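Local coordinates for protein endoglucanase (PDB 6WQV) that probably hydrolyses internal beta-linkages of cellulose and related plant polysaccharides such as xylan, as a broad-specificity endoglucanase of glycoside hydrolase family 5, at residues Q18-I23 with P283-Q288. Numbering follows the deposited sequence.
Sequences QLLDEI and PVIIGQ. Unlike the reference sequence in segment 283-288: Q288 (reference Glu). With GLC (alpha-D-glucopyranose), chain E.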
loop_
_atom_site.group_PDB
_atom_site.type_symbol
_atom_site.label_atom_id
_atom_site.label_comp_id
_atom_site.label_asym_id
_atom_site.label_seq_id
_atom_site.Cartn_x
_atom_site.Cartn_y
_atom_site.Cartn_z
ATOM N N GLN A 18 -5.824 3.660 -17.608
ATOM C CA GLN A 18 -6.647 4.865 -17.594
ATOM C C GLN A 18 -6.867 5.378 -16.178
ATOM O O GLN A 18 -6.821 6.591 -15.937
ATOM C CB GLN A 18 -7.988 4.591 -18.279
ATOM C CG GLN A 18 -7.893 4.485 -19.794
ATOM C CD GLN A 18 -9.157 3.943 -20.450
ATOM O OE1 GLN A 18 -9.916 3.185 -19.846
ATOM N NE2 GLN A 18 -9.380 4.336 -21.697
ATOM N N LEU A 19 -7.107 4.475 -15.224
ATOM C CA LEU A 19 -7.296 4.893 -13.844
ATOM C C LEU A 19 -6.017 5.504 -13.292
ATOM O O LEU A 19 -6.052 6.564 -12.652
ATOM C CB LEU A 19 -7.746 3.693 -13.012
ATOM C CG LEU A 19 -8.143 3.937 -11.564
ATOM C CD1 LEU A 19 -8.853 2.729 -10.973
ATOM C CD2 LEU A 19 -6.919 4.258 -10.727
ATOM N N LEU A 20 -4.875 4.867 -13.550
ATOM C CA LEU A 20 -3.607 5.404 -13.067
ATOM C C LEU A 20 -3.323 6.783 -13.648
ATOM O O LEU A 20 -2.662 7.604 -12.996
ATOM C CB LEU A 20 -2.467 4.427 -13.371
ATOM C CG LEU A 20 -2.506 3.142 -12.540
ATOM C CD1 LEU A 20 -1.581 2.089 -13.164
ATOM C CD2 LEU A 20 -2.149 3.378 -11.084
ATOM N N ASP A 21 -3.810 7.073 -14.856
ATOM C CA ASP A 21 -3.601 8.388 -15.452
ATOM C C ASP A 21 -4.473 9.463 -14.818
ATOM O O ASP A 21 -4.222 10.654 -15.033
ATOM C CB ASP A 21 -3.818 8.349 -16.962
ATOM C CG ASP A 21 -2.626 7.759 -17.696
ATOM O OD1 ASP A 21 -1.522 7.693 -17.105
ATOM O OD2 ASP A 21 -2.792 7.362 -18.867
ATOM N N GLU A 22 -5.479 9.076 -14.042
ATOM C CA GLU A 22 -6.252 10.037 -13.267
ATOM C C GLU A 22 -5.650 10.313 -11.899
ATOM O O GLU A 22 -5.942 11.358 -11.310
ATOM C CB GLU A 22 -7.683 9.535 -13.098
ATOM C CG GLU A 22 -8.342 9.251 -14.420
ATOM C CD GLU A 22 -9.837 9.412 -14.372
ATOM O OE1 GLU A 22 -10.396 9.370 -13.257
ATOM O OE2 GLU A 22 -10.451 9.588 -15.446
ATOM N N ILE A 23 -4.832 9.399 -11.374
ATOM C CA ILE A 23 -4.119 9.636 -10.126
ATOM C C ILE A 23 -3.025 10.671 -10.362
ATOM O O ILE A 23 -2.352 10.666 -11.399
ATOM C CB ILE A 23 -3.555 8.299 -9.606
ATOM C CG1 ILE A 23 -4.716 7.382 -9.206
ATOM C CG2 ILE A 23 -2.588 8.531 -8.475
ATOM C CD1 ILE A 23 -4.319 6.024 -8.656
ATOM N N PRO A 283 0.633 -2.712 -15.797
ATOM C CA PRO A 283 0.600 -1.476 -15.014
ATOM C C PRO A 283 1.251 -1.660 -13.653
ATOM O O PRO A 283 1.164 -2.723 -13.032
ATOM C CB PRO A 283 -0.899 -1.180 -14.879
ATOM C CG PRO A 283 -1.534 -1.902 -16.002
ATOM C CD PRO A 283 -0.709 -3.136 -16.231
ATOM N N VAL A 284 1.903 -0.601 -13.181
ATOM C CA VAL A 284 2.615 -0.640 -11.911
ATOM C C VAL A 284 2.498 0.708 -11.214
ATOM O O VAL A 284 2.473 1.767 -11.855
ATOM C CB VAL A 284 4.098 -1.066 -12.092
ATOM C CG1 VAL A 284 4.834 -0.078 -13.001
ATOM C CG2 VAL A 284 4.789 -1.219 -10.747
ATOM N N ILE A 285 2.421 0.660 -9.889
ATOM C CA ILE A 285 2.342 1.841 -9.039
ATOM C C ILE A 285 3.342 1.660 -7.908
ATOM O O ILE A 285 3.602 0.537 -7.466
ATOM C CB ILE A 285 0.911 2.045 -8.491
ATOM C CG1 ILE A 285 0.779 3.397 -7.792
ATOM C CG2 ILE A 285 0.528 0.901 -7.536
ATOM C CD1 ILE A 285 -0.657 3.814 -7.548
ATOM N N ILE A 286 3.936 2.765 -7.458
ATOM C CA ILE A 286 4.775 2.756 -6.255
ATOM C C ILE A 286 3.844 3.092 -5.095
ATOM O O ILE A 286 3.558 4.256 -4.799
ATOM C CB ILE A 286 5.980 3.690 -6.371
ATOM C CG1 ILE A 286 6.939 3.147 -7.435
ATOM C CG2 ILE A 286 6.685 3.820 -5.018
ATOM C CD1 ILE A 286 7.985 4.125 -7.902
ATOM N N GLY A 287 3.330 2.041 -4.443
ATOM C CA GLY A 287 2.314 2.212 -3.421
ATOM C C GLY A 287 2.836 2.698 -2.096
ATOM O O GLY A 287 2.038 3.154 -1.267
ATOM N N GLN A 288 4.151 2.609 -1.882
ATOM C CA GLN A 288 4.809 3.267 -0.762
ATOM C C GLN A 288 6.200 3.714 -1.178
ATOM O O GLN A 288 6.958 2.927 -1.756
ATOM C CB GLN A 288 4.976 2.334 0.437
ATOM C CG GLN A 288 3.699 1.812 1.053
ATOM C CD GLN A 288 3.944 0.973 2.308
ATOM O OE1 GLN A 288 3.131 0.131 2.672
ATOM N NE2 GLN A 288 5.067 1.210 2.974
HETATM C C1 GLC E . 6.680 -1.354 4.307
HETATM C C2 GLC E . 5.419 -1.443 5.145
HETATM C C3 GLC E . 5.087 -0.358 6.077
HETATM C C4 GLC E . 6.313 0.082 6.841
HETATM C C5 GLC E . 7.302 0.588 5.818
HETATM C C6 GLC E . 8.521 1.282 6.402
HETATM O O1 GLC E . 6.564 -0.790 3.067
HETATM O O2 GLC E . 4.322 -1.738 4.227
HETATM O O3 GLC E . 4.073 -0.888 7.011
HETATM O O4 GLC E . 5.940 1.090 7.786
HETATM O O5 GLC E . 7.780 -0.562 5.011
HETATM O O6 GLC E . 9.270 0.428 7.153
#
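L20 forks its two methyls over the start of strand 284-289. Its CD1 lies 3.8 Å from CB of P283, the two side chains running nearly perpendicular, while CD2 meets CD1 of I285 at 3.9 Å in an oblique crossing. The side chain of L20 leaves the helix toward the strand, and with CG beside the backbone N and opposite the carbonyl carbon (chi1 -70°), CD1 falls to P283 and CD2 to I285. A looser apolar contact comes from I23, whose CD1 stands 4.4 Å from CD1 of I285, giving that one methyl two neighbours. I285 extends CG1 anti to its backbone N (chi1 -171°), carrying CD1 into this group; its side chain also touches I237 and I319 on the two flanking strands. V284 and I286 instead pack on helix 263-278, the alternation expected of a barrel strand with one inward and one outward face.

No hydrogen bond joins the two segments; the carbonyl O of L20 accepts instead from R317.

Farther along the strand, Q288, where the reference has Glu, reaches the sugar: O2 of the glucose donates to its OE1 at 2.7 Å. R75 also bonds OE1 and Y243 bonds NE2, constraining how the amide is turned. Q288 lies at the C-terminal end of strand 284-289, the position at which family 5 enzymes carry their catalytic nucleophile; the Glu of the reference would be consistent with that role.

Helix 16-22 thus meets the start of this TIM-barrel strand through apolar side chains, with no hydrogen bond between the two segments. The strand's two ends differ in chemistry: non-directional packing of methyls at one, and at the other a directional hydrogen bond from glucose O2 to OE1 of Q288.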